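Local coordinates for clavulanic acid biosynthesis oligopeptide binding protein 2 (Streptomyces clavuligerus, PDB 2WOP) that binds arginine in this crystal and, as a clavulanic acid biosynthesis oligopeptide-binding protein, probably takes part in peptide transport, at residues Y52-W57 with P546-Y551; G400-V405 with L448-W453. One frame throughout, in Å; residues are numbered along the deposited sequence.

Interaction 1 of 2, residues Y52-W57 with P546-Y551; sequences YYVWVW and PAFGLY. With ARG (arginine), chain B.
The F548 ring turns its edge, not a face, to the helix start at V54-W57: CG1 of V54 lies in the ring plane, 3.7 Å from CD2 of F548, and CB of W57 reaches the same rim at CE2. One face of the W57 indole carries the guanidinium of the bound arginine, whose NH2 sits 3.1 Å above the plane over the ring centre; the carbonyl O of Y52 lies over that face too, nearer its rim. This oxygen takes two hydrogen bonds from the ligand, 2.8 Å from NE and 3.0 Å from NH2, which fix the rotation of the guanidinium above the indole. The indole is itself anchored through NE1, bonded to the carbonyl of T51. With chi1 at -171°, V54 swings CG1 away from its backbone N, so that it meets both F548 and, at 4.2 Å, CD1 of L550. CD1 of L550 also packs 4.0 Å from CB of W55, while L58, one turn on from V54, touches both F548 and L550. Putting an alanine at W57 would probably leave the guanidinium without the aromatic surface beneath it and freer to shift. Aromatic platform and the Y52 carbonyl, just ahead of the helix, together form an arginine side-chain pocket in a periplasmic-binding-protein-type fold, with the 546-551 loop packed alongside.

Interaction 2 of 2, residues G400-V405 with L448-W453; sequences GKFRLV and LLVTDW. With ARG (arginine), chain B.
F402, two residues beyond the N-cap G400, points its side chain at strand 448-453 and carries most of the contact. Its CG stands anti to its carbonyl carbon (chi1 -81°), which lays the ring along the strand from V450 to D452. Over one face comes CG1 of V450, 4.0 Å from CG of F402, the two side chains sliding past each other in opposite directions. Farther out, CE2 of F402 approaches CA of T451 at 3.6 Å, so the ring rests on strand backbone as well as on side chains. At the far rim, CZ of F402 is 3.4 Å from OD1 of D452; the carboxylate carbon lies in the ring plane, and the two planes stand 83° apart. The positively polarised ring edge probably suits the carboxylate. D452 brings this group within range by setting CG between its backbone N and carbonyl carbon. Y430 and H305 also pack against F402, and the carbonyl O of V450 accepts a hydrogen bond from the Y430 hydroxyl. One turn on from F402, V405 turns toward the strand and rests CG1 3.8 Å from CG1 of V450, making that methyl the meeting point of both helix residues. The axes of 401-405 and 448-453 come within 8.6 Å, their N-to-C directions 133° apart. Strand 448-453 is hydrogen-bonded between strands 391-397 and 303-309, and helix 401-414 directly follows the first of these, then leads on to strand 418-424, which pairs parallel with 391-397. This is a beta-alpha-beta crossover whose helix packs on the mixed sheet, as in the alpha/beta lobes of periplasmic-binding-protein folds.

In the fold
From the N terminus, the chain soon reaches 52-57, at the start of helix 54-63, and meets its partner loop 546-551 only near the C terminus. Interaction 1 therefore closes a loop of almost the whole protein. Within that span, interaction 2 joins 400-405 to 448-453 across a much shorter excursion, so the two nest without crossing. Their centres lie about 22 Å apart and their nearest atoms about 7 Å. Interaction 1 ties an early helix to the late-chain loop; interaction 2 fastens helix 401-414 to its sheet. The bound arginine spans them, its guanidinium at W57 and its alpha-amino end near W453, the last residue of strand 448-453.

Interaction 1 of 2, residues Y52-W57 with P546-Y551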
ATOM      1  N   TYR A  52       3.394   4.041  -8.347  1.00 12.36           N
ATOM      2  CA  TYR A  52       3.235   3.757  -6.919  1.00 13.09           C
ATOM      3  C   TYR A  52       1.758   3.615  -6.501  1.00 13.95           C
ATOM      4  O   TYR A  52       1.467   3.076  -5.419  1.00 14.74           O
ATOM      5  CB  TYR A  52       3.928   4.840  -6.066  1.00 13.59           C
ATOM      6  CG  TYR A  52       4.865   4.270  -5.031  1.00 14.13           C
ATOM      7  CD1 TYR A  52       6.227   4.572  -5.070  1.00 15.32           C
ATOM      8  CD2 TYR A  52       4.405   3.407  -4.039  1.00 15.22           C
ATOM      9  CE1 TYR A  52       7.110   4.035  -4.129  1.00 15.04           C
ATOM     10  CE2 TYR A  52       5.273   2.870  -3.095  1.00 15.27           C
ATOM     11  CZ  TYR A  52       6.624   3.187  -3.145  1.00 14.35           C
ATOM     12  OH  TYR A  52       7.487   2.639  -2.218  1.00 15.48           O
ATOM     13  N   TYR A  53       0.833   4.065  -7.351  1.00 12.66           N
ATOM     14  CA  TYR A  53      -0.598   4.026  -7.016  1.00 12.83           C
ATOM     15  C   TYR A  53      -1.048   2.586  -6.821  1.00 12.38           C
ATOM     16  O   TYR A  53      -0.826   1.744  -7.708  1.00 11.63           O
ATOM     17  CB  TYR A  53      -1.443   4.632  -8.142  1.00 13.54           C
ATOM     18  CG  TYR A  53      -1.446   6.144  -8.289  1.00 14.74           C
ATOM     19  CD1 TYR A  53      -0.791   6.989  -7.379  1.00 16.41           C
ATOM     20  CD2 TYR A  53      -2.159   6.730  -9.338  1.00 14.12           C
ATOM     21  CE1 TYR A  53      -0.825   8.389  -7.545  1.00 17.71           C
ATOM     22  CE2 TYR A  53      -2.207   8.109  -9.508  1.00 16.45           C
ATOM     23  CZ  TYR A  53      -1.549   8.932  -8.609  1.00 16.16           C
ATOM     24  OH  TYR A  53      -1.624  10.310  -8.819  1.00 17.92           O
ATOM     25  N   VAL A  54      -1.691   2.304  -5.684  1.00 11.68           N
ATOM     26  CA  VAL A  54      -2.174   0.941  -5.397  1.00 12.00           C
ATOM     27  C   VAL A  54      -3.069   0.443  -6.535  1.00 11.36           C
ATOM     28  O   VAL A  54      -2.957  -0.705  -6.975  1.00 11.36           O
ATOM     29  CB  VAL A  54      -2.964   0.814  -4.071  1.00 12.87           C
ATOM     30  CG1 VAL A  54      -3.209  -0.653  -3.766  1.00 13.91           C
ATOM     31  CG2 VAL A  54      -2.207   1.399  -2.929  1.00 16.69           C
ATOM     32  N   TRP A  55      -3.936   1.318  -7.039  1.00 10.52           N
ATOM     33  CA  TRP A  55      -4.859   0.919  -8.088  1.00  9.92           C
ATOM     34  C   TRP A  55      -4.197   0.693  -9.454  1.00  9.15           C
ATOM     35  O   TRP A  55      -4.711  -0.064 -10.278  1.00  8.98           O
ATOM     36  CB  TRP A  55      -6.043   1.885  -8.166  1.00 10.05           C
ATOM     37  CG  TRP A  55      -5.723   3.276  -8.595  1.00 10.20           C
ATOM     38  CD1 TRP A  55      -5.434   4.343  -7.780  1.00 11.09           C
ATOM     39  CD2 TRP A  55      -5.744   3.780  -9.933  1.00 10.33           C
ATOM     40  NE1 TRP A  55      -5.258   5.477  -8.538  1.00 11.39           N
ATOM     41  CE2 TRP A  55      -5.436   5.166  -9.863  1.00 10.80           C
ATOM     42  CE3 TRP A  55      -5.987   3.203 -11.182  1.00  8.04           C
ATOM     43  CZ2 TRP A  55      -5.366   5.989 -11.012  1.00 11.27           C
ATOM     44  CZ3 TRP A  55      -5.915   4.017 -12.340  1.00  9.60           C
ATOM     45  CH2 TRP A  55      -5.597   5.399 -12.234  1.00 10.91           C
ATOM     46  N   VAL A  56      -3.054   1.339  -9.690  1.00  8.60           N
ATOM     47  CA  VAL A  56      -2.302   1.084 -10.918  1.00  8.86           C
ATOM     48  C   VAL A  56      -1.536  -0.238 -10.759  1.00  8.55           C
ATOM     49  O   VAL A  56      -1.367  -0.978 -11.734  1.00  8.50           O
ATOM     50  CB  VAL A  56      -1.381   2.254 -11.290  1.00  8.61           C
ATOM     51  CG1 VAL A  56      -0.561   1.927 -12.554  1.00 10.15           C
ATOM     52  CG2 VAL A  56      -2.228   3.504 -11.549  1.00  9.75           C
ATOM     53  N   TRP A  57      -1.098  -0.561  -9.540  1.00  8.59           N
ATOM     54  CA  TRP A  57      -0.502  -1.897  -9.314  1.00  9.30           C
ATOM     55  C   TRP A  57      -1.527  -2.986  -9.594  1.00  9.94           C
ATOM     56  O   TRP A  57      -1.212  -4.033 -10.159  1.00  9.87           O
ATOM     57  CB  TRP A  57      -0.003  -2.035  -7.892  1.00 10.02           C
ATOM     58  CG  TRP A  57       1.219  -1.239  -7.644  1.00 10.67           C
ATOM     59  CD1 TRP A  57       1.652  -0.123  -8.333  1.00  9.98           C
ATOM     60  CD2 TRP A  57       2.181  -1.487  -6.633  1.00 12.15           C
ATOM     61  NE1 TRP A  57       2.838   0.328  -7.792  1.00  9.58           N
ATOM     62  CE2 TRP A  57       3.180  -0.486  -6.744  1.00 11.63           C
ATOM     63  CE3 TRP A  57       2.300  -2.468  -5.630  1.00 13.28           C
ATOM     64  CZ2 TRP A  57       4.297  -0.434  -5.883  1.00 11.41           C
ATOM     65  CZ3 TRP A  57       3.399  -2.412  -4.772  1.00 12.07           C
ATOM     66  CH2 TRP A  57       4.388  -1.404  -4.912  1.00 12.21           C
ATOM     67  N   PRO A 546      -7.072  -9.453  -0.539  1.00 10.73           N
ATOM     68  CA  PRO A 546      -6.563  -9.157   0.802  1.00 12.07           C
ATOM     69  C   PRO A 546      -5.224  -8.410   0.800  1.00 12.60           C
ATOM     70  O   PRO A 546      -4.931  -7.693   1.746  1.00 13.16           O
ATOM     71  CB  PRO A 546      -6.402 -10.556   1.438  1.00 12.23           C
ATOM     72  CG  PRO A 546      -6.336 -11.495   0.338  1.00 13.17           C
ATOM     73  CD  PRO A 546      -7.204 -10.900  -0.763  1.00 11.89           C
ATOM     74  N   ALA A 547      -4.429  -8.549  -0.264  1.00 12.01           N
ATOM     75  CA  ALA A 547      -3.156  -7.827  -0.347  1.00 12.63           C
ATOM     76  C   ALA A 547      -3.309  -6.360  -0.759  1.00 13.41           C
ATOM     77  O   ALA A 547      -2.340  -5.594  -0.695  1.00 14.12           O
ATOM     78  CB  ALA A 547      -2.210  -8.547  -1.289  1.00 12.65           C
ATOM     79  N   PHE A 548      -4.513  -5.966  -1.191  1.00 12.83           N
ATOM     80  CA  PHE A 548      -4.732  -4.635  -1.766  1.00 12.88           C
ATOM     81  C   PHE A 548      -5.792  -3.794  -1.057  1.00 12.82           C
ATOM     82  O   PHE A 548      -5.697  -2.564  -1.064  1.00 13.59           O
ATOM     83  CB  PHE A 548      -5.097  -4.733  -3.258  1.00 12.49           C
ATOM     84  CG  PHE A 548      -3.965  -5.185  -4.134  1.00 14.06           C
ATOM     85  CD1 PHE A 548      -3.742  -6.542  -4.356  1.00 15.01           C
ATOM     86  CD2 PHE A 548      -3.147  -4.257  -4.774  1.00 16.37           C
ATOM     87  CE1 PHE A 548      -2.691  -6.978  -5.189  1.00 15.84           C
ATOM     88  CE2 PHE A 548      -2.085  -4.682  -5.598  1.00 16.61           C
ATOM     89  CZ  PHE A 548      -1.861  -6.047  -5.804  1.00 15.99           C
ATOM     90  N   GLY A 549      -6.802  -4.450  -0.475  1.00 11.34           N
ATOM     91  CA  GLY A 549      -7.965  -3.745   0.069  1.00 11.22           C
ATOM     92  C   GLY A 549      -8.877  -3.203  -1.029  1.00 10.82           C
ATOM     93  O   GLY A 549      -9.811  -2.458  -0.746  1.00 11.70           O
ATOM     94  N   LEU A 550      -8.600  -3.582  -2.281  1.00 10.06           N
ATOM     95  CA  LEU A 550      -9.400  -3.182  -3.447  1.00 10.70           C
ATOM     96  C   LEU A 550      -9.780  -4.451  -4.188  1.00  8.92           C
ATOM     97  O   LEU A 550      -9.116  -5.476  -4.038  1.00  9.32           O
ATOM     98  CB  LEU A 550      -8.557  -2.312  -4.394  1.00 10.39           C
ATOM     99  CG  LEU A 550      -7.954  -1.012  -3.869  1.00 15.56           C
ATOM    100  CD1 LEU A 550      -7.210  -0.276  -4.987  1.00 17.06           C
ATOM    101  CD2 LEU A 550      -9.031  -0.146  -3.267  1.00 18.05           C
ATOM    102  N   TYR A 551     -10.833  -4.385  -5.008  1.00  9.29           N
ATOM    103  CA  TYR A 551     -11.223  -5.526  -5.817  1.00  8.70           C
ATOM    104  C   TYR A 551     -10.097  -5.954  -6.765  1.00  8.48           C
ATOM    105  O   TYR A 551      -9.402  -5.102  -7.317  1.00  8.75           O
ATOM    106  CB  TYR A 551     -12.438  -5.189  -6.690  1.00  9.32           C
ATOM    107  CG  TYR A 551     -13.750  -4.939  -5.957  1.00  9.09           C
ATOM    108  CD1 TYR A 551     -14.627  -3.932  -6.389  1.00  9.74           C
ATOM    109  CD2 TYR A 551     -14.122  -5.719  -4.850  1.00  7.73           C
ATOM    110  CE1 TYR A 551     -15.868  -3.715  -5.748  1.00  8.65           C
ATOM    111  CE2 TYR A 551     -15.356  -5.508  -4.200  1.00  8.55           C
ATOM    112  CZ  TYR A 551     -16.218  -4.494  -4.650  1.00  8.72           C
ATOM    113  OH  TYR A 551     -17.438  -4.273  -4.013  1.00  9.42           O
TER
HETATM  114  N   ARG B 563       3.147   3.228   1.342  1.00 19.41           N
HETATM  115  CA  ARG B 563       2.733   4.394   0.521  1.00 20.52           C
HETATM  116  C   ARG B 563       1.800   5.314   1.304  1.00 20.23           C
HETATM  117  O   ARG B 563       1.239   4.966   2.357  1.00 19.05           O
HETATM  118  CB  ARG B 563       2.041   3.915  -0.752  1.00 20.64           C
HETATM  119  CG  ARG B 563       0.820   3.036  -0.463  1.00 20.94           C
HETATM  120  CD  ARG B 563      -0.043   2.882  -1.693  1.00 21.49           C
HETATM  121  NE  ARG B 563       0.661   2.257  -2.818  1.00 23.33           N
HETATM  122  CZ  ARG B 563       1.020   0.971  -2.868  1.00 22.83           C
HETATM  123  NH1 ARG B 563       0.767   0.151  -1.847  1.00 21.85           N
HETATM  124  NH2 ARG B 563       1.628   0.502  -3.947  1.00 24.45           N
HETATM  125  OXT ARG B 563       1.572   6.427   0.848  1.00 20.95           O

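Interaction 2 of 2, residues G400-V405 with L448-W453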
ATOM      1  N   GLY A 400      -8.787  19.371   4.928  1.00 28.86           N
ATOM      2  CA  GLY A 400      -9.747  18.280   4.744  1.00 27.93           C
ATOM      3  C   GLY A 400      -9.895  17.346   5.935  1.00 27.52           C
ATOM      4  O   GLY A 400      -9.986  17.791   7.077  1.00 26.87           O
ATOM      5  N   LYS A 401      -9.932  16.044   5.654  1.00 27.16           N
ATOM      6  CA  LYS A 401     -10.198  15.024   6.671  1.00 27.00           C
ATOM      7  C   LYS A 401      -9.125  15.032   7.760  1.00 25.59           C
ATOM      8  O   LYS A 401      -9.432  14.924   8.943  1.00 25.68           O
ATOM      9  CB  LYS A 401     -10.276  13.633   6.018  1.00 27.86           C
ATOM     10  CG  LYS A 401     -11.196  12.651   6.733  1.00 30.48           C
ATOM     11  CD  LYS A 401     -12.673  12.999   6.528  1.00 34.28           C
ATOM     12  CE  LYS A 401     -13.556  12.204   7.494  1.00 36.46           C
ATOM     13  NZ  LYS A 401     -14.861  12.872   7.828  1.00 37.57           N
ATOM     14  N   PHE A 402      -7.868  15.157   7.344  1.00 24.30           N
ATOM     15  CA  PHE A 402      -6.742  15.259   8.281  1.00 23.00           C
ATOM     16  C   PHE A 402      -6.877  16.471   9.210  1.00 21.83           C
ATOM     17  O   PHE A 402      -6.403  16.422  10.353  1.00 20.99           O
ATOM     18  CB  PHE A 402      -5.418  15.364   7.521  1.00 23.73           C
ATOM     19  CG  PHE A 402      -4.863  14.048   7.029  1.00 24.17           C
ATOM     20  CD1 PHE A 402      -5.675  12.930   6.853  1.00 26.10           C
ATOM     21  CD2 PHE A 402      -3.510  13.954   6.699  1.00 25.15           C
ATOM     22  CE1 PHE A 402      -5.143  11.718   6.372  1.00 26.02           C
ATOM     23  CE2 PHE A 402      -2.973  12.762   6.217  1.00 25.18           C
ATOM     24  CZ  PHE A 402      -3.795  11.640   6.051  1.00 25.30           C
ATOM     25  N   ARG A 403      -7.480  17.559   8.714  1.00 20.26           N
ATOM     26  CA  ARG A 403      -7.683  18.759   9.544  1.00 19.18           C
ATOM     27  C   ARG A 403      -8.731  18.524  10.629  1.00 18.28           C
ATOM     28  O   ARG A 403      -8.547  18.938  11.778  1.00 17.19           O
ATOM     29  CB  ARG A 403      -8.048  19.999   8.711  1.00 19.82           C
ATOM     30  CG  ARG A 403      -8.452  21.226   9.539  1.00 19.87           C
ATOM     31  CD  ARG A 403      -7.270  21.732  10.370  1.00 21.47           C
ATOM     32  NE  ARG A 403      -7.620  22.743  11.375  1.00 23.20           N
ATOM     33  CZ  ARG A 403      -7.383  24.048  11.253  1.00 25.03           C
ATOM     34  NH1 ARG A 403      -6.823  24.533  10.153  1.00 25.29           N
ATOM     35  NH2 ARG A 403      -7.713  24.878  12.237  1.00 27.06           N
ATOM     36  N   LEU A 404      -9.822  17.847  10.278  1.00 17.42           N
ATOM     37  CA  LEU A 404     -10.817  17.507  11.283  1.00 17.18           C
ATOM     38  C   LEU A 404     -10.200  16.647  12.384  1.00 16.03           C
ATOM     39  O   LEU A 404     -10.491  16.852  13.564  1.00 16.13           O
ATOM     40  CB  LEU A 404     -12.023  16.805  10.662  1.00 17.45           C
ATOM     41  CG  LEU A 404     -12.852  17.555   9.616  1.00 19.82           C
ATOM     42  CD1 LEU A 404     -13.946  16.616   9.145  1.00 22.35           C
ATOM     43  CD2 LEU A 404     -13.440  18.846  10.144  1.00 22.10           C
ATOM     44  N   VAL A 405      -9.334  15.714  11.992  1.00 15.22           N
ATOM     45  CA  VAL A 405      -8.601  14.896  12.961  1.00 14.23           C
ATOM     46  C   VAL A 405      -7.697  15.787  13.828  1.00 13.22           C
ATOM     47  O   VAL A 405      -7.684  15.654  15.055  1.00 11.64           O
ATOM     48  CB  VAL A 405      -7.799  13.755  12.282  1.00 14.41           C
ATOM     49  CG1 VAL A 405      -6.856  13.058  13.282  1.00 14.08           C
ATOM     50  CG2 VAL A 405      -8.748  12.746  11.650  1.00 15.72           C
ATOM     51  N   LEU A 448       3.710  17.303  16.600  1.00  9.39           N
ATOM     52  CA  LEU A 448       2.751  16.253  16.221  1.00  9.73           C
ATOM     53  C   LEU A 448       2.421  16.346  14.737  1.00  9.63           C
ATOM     54  O   LEU A 448       2.372  17.447  14.185  1.00  9.74           O
ATOM     55  CB  LEU A 448       1.450  16.344  17.024  1.00  9.98           C
ATOM     56  CG  LEU A 448       1.557  16.515  18.542  1.00 11.20           C
ATOM     57  CD1 LEU A 448       1.304  17.990  18.897  1.00 15.04           C
ATOM     58  CD2 LEU A 448       0.587  15.618  19.276  1.00 13.12           C
ATOM     59  N   LEU A 449       2.152  15.198  14.120  1.00  9.16           N
ATOM     60  CA  LEU A 449       1.838  15.129  12.684  1.00  9.94           C
ATOM     61  C   LEU A 449       0.714  14.133  12.487  1.00 10.45           C
ATOM     62  O   LEU A 449       0.771  13.011  13.013  1.00 10.90           O
ATOM     63  CB  LEU A 449       3.062  14.682  11.869  1.00 10.06           C
ATOM     64  CG  LEU A 449       4.258  15.649  11.751  1.00 10.02           C
ATOM     65  CD1 LEU A 449       5.479  14.934  11.175  1.00 10.61           C
ATOM     66  CD2 LEU A 449       3.877  16.841  10.859  1.00 11.26           C
ATOM     67  N   VAL A 450      -0.304  14.541  11.726  1.00 10.56           N
ATOM     68  CA  VAL A 450      -1.397  13.634  11.400  1.00 11.26           C
ATOM     69  C   VAL A 450      -1.086  12.999  10.055  1.00 11.46           C
ATOM     70  O   VAL A 450      -0.753  13.698   9.093  1.00 11.54           O
ATOM     71  CB  VAL A 450      -2.748  14.374  11.339  1.00 11.56           C
ATOM     72  CG1 VAL A 450      -3.882  13.421  10.893  1.00 12.31           C
ATOM     73  CG2 VAL A 450      -3.080  14.979  12.692  1.00 12.16           C
ATOM     74  N   THR A 451      -1.184  11.675   9.968  1.00 11.85           N
ATOM     75  CA  THR A 451      -0.971  11.045   8.674  1.00 12.40           C
ATOM     76  C   THR A 451      -1.659   9.689   8.591  1.00 12.33           C
ATOM     77  O   THR A 451      -2.289   9.228   9.561  1.00 11.44           O
ATOM     78  CB  THR A 451       0.549  10.969   8.315  1.00 12.40           C
ATOM     79  OG1 THR A 451       0.715  10.700   6.914  1.00 15.76           O
ATOM     80  CG2 THR A 451       1.242   9.864   9.131  1.00 13.74           C
ATOM     81  N   ASP A 452      -1.556   9.065   7.429  1.00 12.64           N
ATOM     82  CA  ASP A 452      -1.979   7.679   7.274  1.00 13.09           C
ATOM     83  C   ASP A 452      -0.943   6.932   6.446  1.00 12.90           C
ATOM     84  O   ASP A 452      -0.085   7.556   5.834  1.00 14.06           O
ATOM     85  CB  ASP A 452      -3.395   7.565   6.708  1.00 14.05           C
ATOM     86  CG  ASP A 452      -3.559   8.207   5.342  1.00 16.68           C
ATOM     87  OD1 ASP A 452      -2.595   8.762   4.773  1.00 19.00           O
ATOM     88  OD2 ASP A 452      -4.703   8.176   4.840  1.00 23.83           O
ATOM     89  N   TRP A 453      -1.010   5.609   6.460  1.00 11.61           N
ATOM     90  CA  TRP A 453       0.026   4.782   5.853  1.00 11.49           C
ATOM     91  C   TRP A 453      -0.544   3.431   5.463  1.00 11.13           C
ATOM     92  O   TRP A 453      -1.312   2.860   6.221  1.00 10.90           O
ATOM     93  CB  TRP A 453       1.128   4.556   6.886  1.00 11.49           C
ATOM     94  CG  TRP A 453       2.045   3.423   6.602  1.00 11.51           C
ATOM     95  CD1 TRP A 453       2.064   2.209   7.241  1.00 13.12           C
ATOM     96  CD2 TRP A 453       3.112   3.397   5.652  1.00 10.63           C
ATOM     97  NE1 TRP A 453       3.067   1.419   6.726  1.00 12.85           N
ATOM     98  CE2 TRP A 453       3.722   2.115   5.743  1.00 12.80           C
ATOM     99  CE3 TRP A 453       3.588   4.305   4.701  1.00 12.89           C
ATOM    100  CZ2 TRP A 453       4.799   1.736   4.930  1.00 12.58           C
ATOM    101  CZ3 TRP A 453       4.681   3.942   3.905  1.00 12.83           C
ATOM    102  CH2 TRP A 453       5.271   2.661   4.025  1.00 13.53           C
TER
HETATM  103  N   ARG B 563       3.147   3.228   1.342  1.00 19.41           N
HETATM  104  CA  ARG B 563       2.733   4.394   0.521  1.00 20.52           C
HETATM  105  C   ARG B 563       1.800   5.314   1.304  1.00 20.23           C
HETATM  106  O   ARG B 563       1.239   4.966   2.357  1.00 19.05           O
HETATM  107  CB  ARG B 563       2.041   3.915  -0.752  1.00 20.64           C
HETATM  108  CG  ARG B 563       0.820   3.036  -0.463  1.00 20.94           C
HETATM  109  CD  ARG B 563      -0.043   2.882  -1.693  1.00 21.49           C
HETATM  110  NE  ARG B 563       0.661   2.257  -2.818  1.00 23.33           N
HETATM  111  CZ  ARG B 563       1.020   0.971  -2.868  1.00 22.83           C
HETATM  112  NH1 ARG B 563       0.767   0.151  -1.847  1.00 21.85           N
HETATM  113  NH2 ARG B 563       1.628   0.502  -3.947  1.00 24.45           N
HETATM  114  OXT ARG B 563       1.572   6.427   0.848  1.00 20.95           O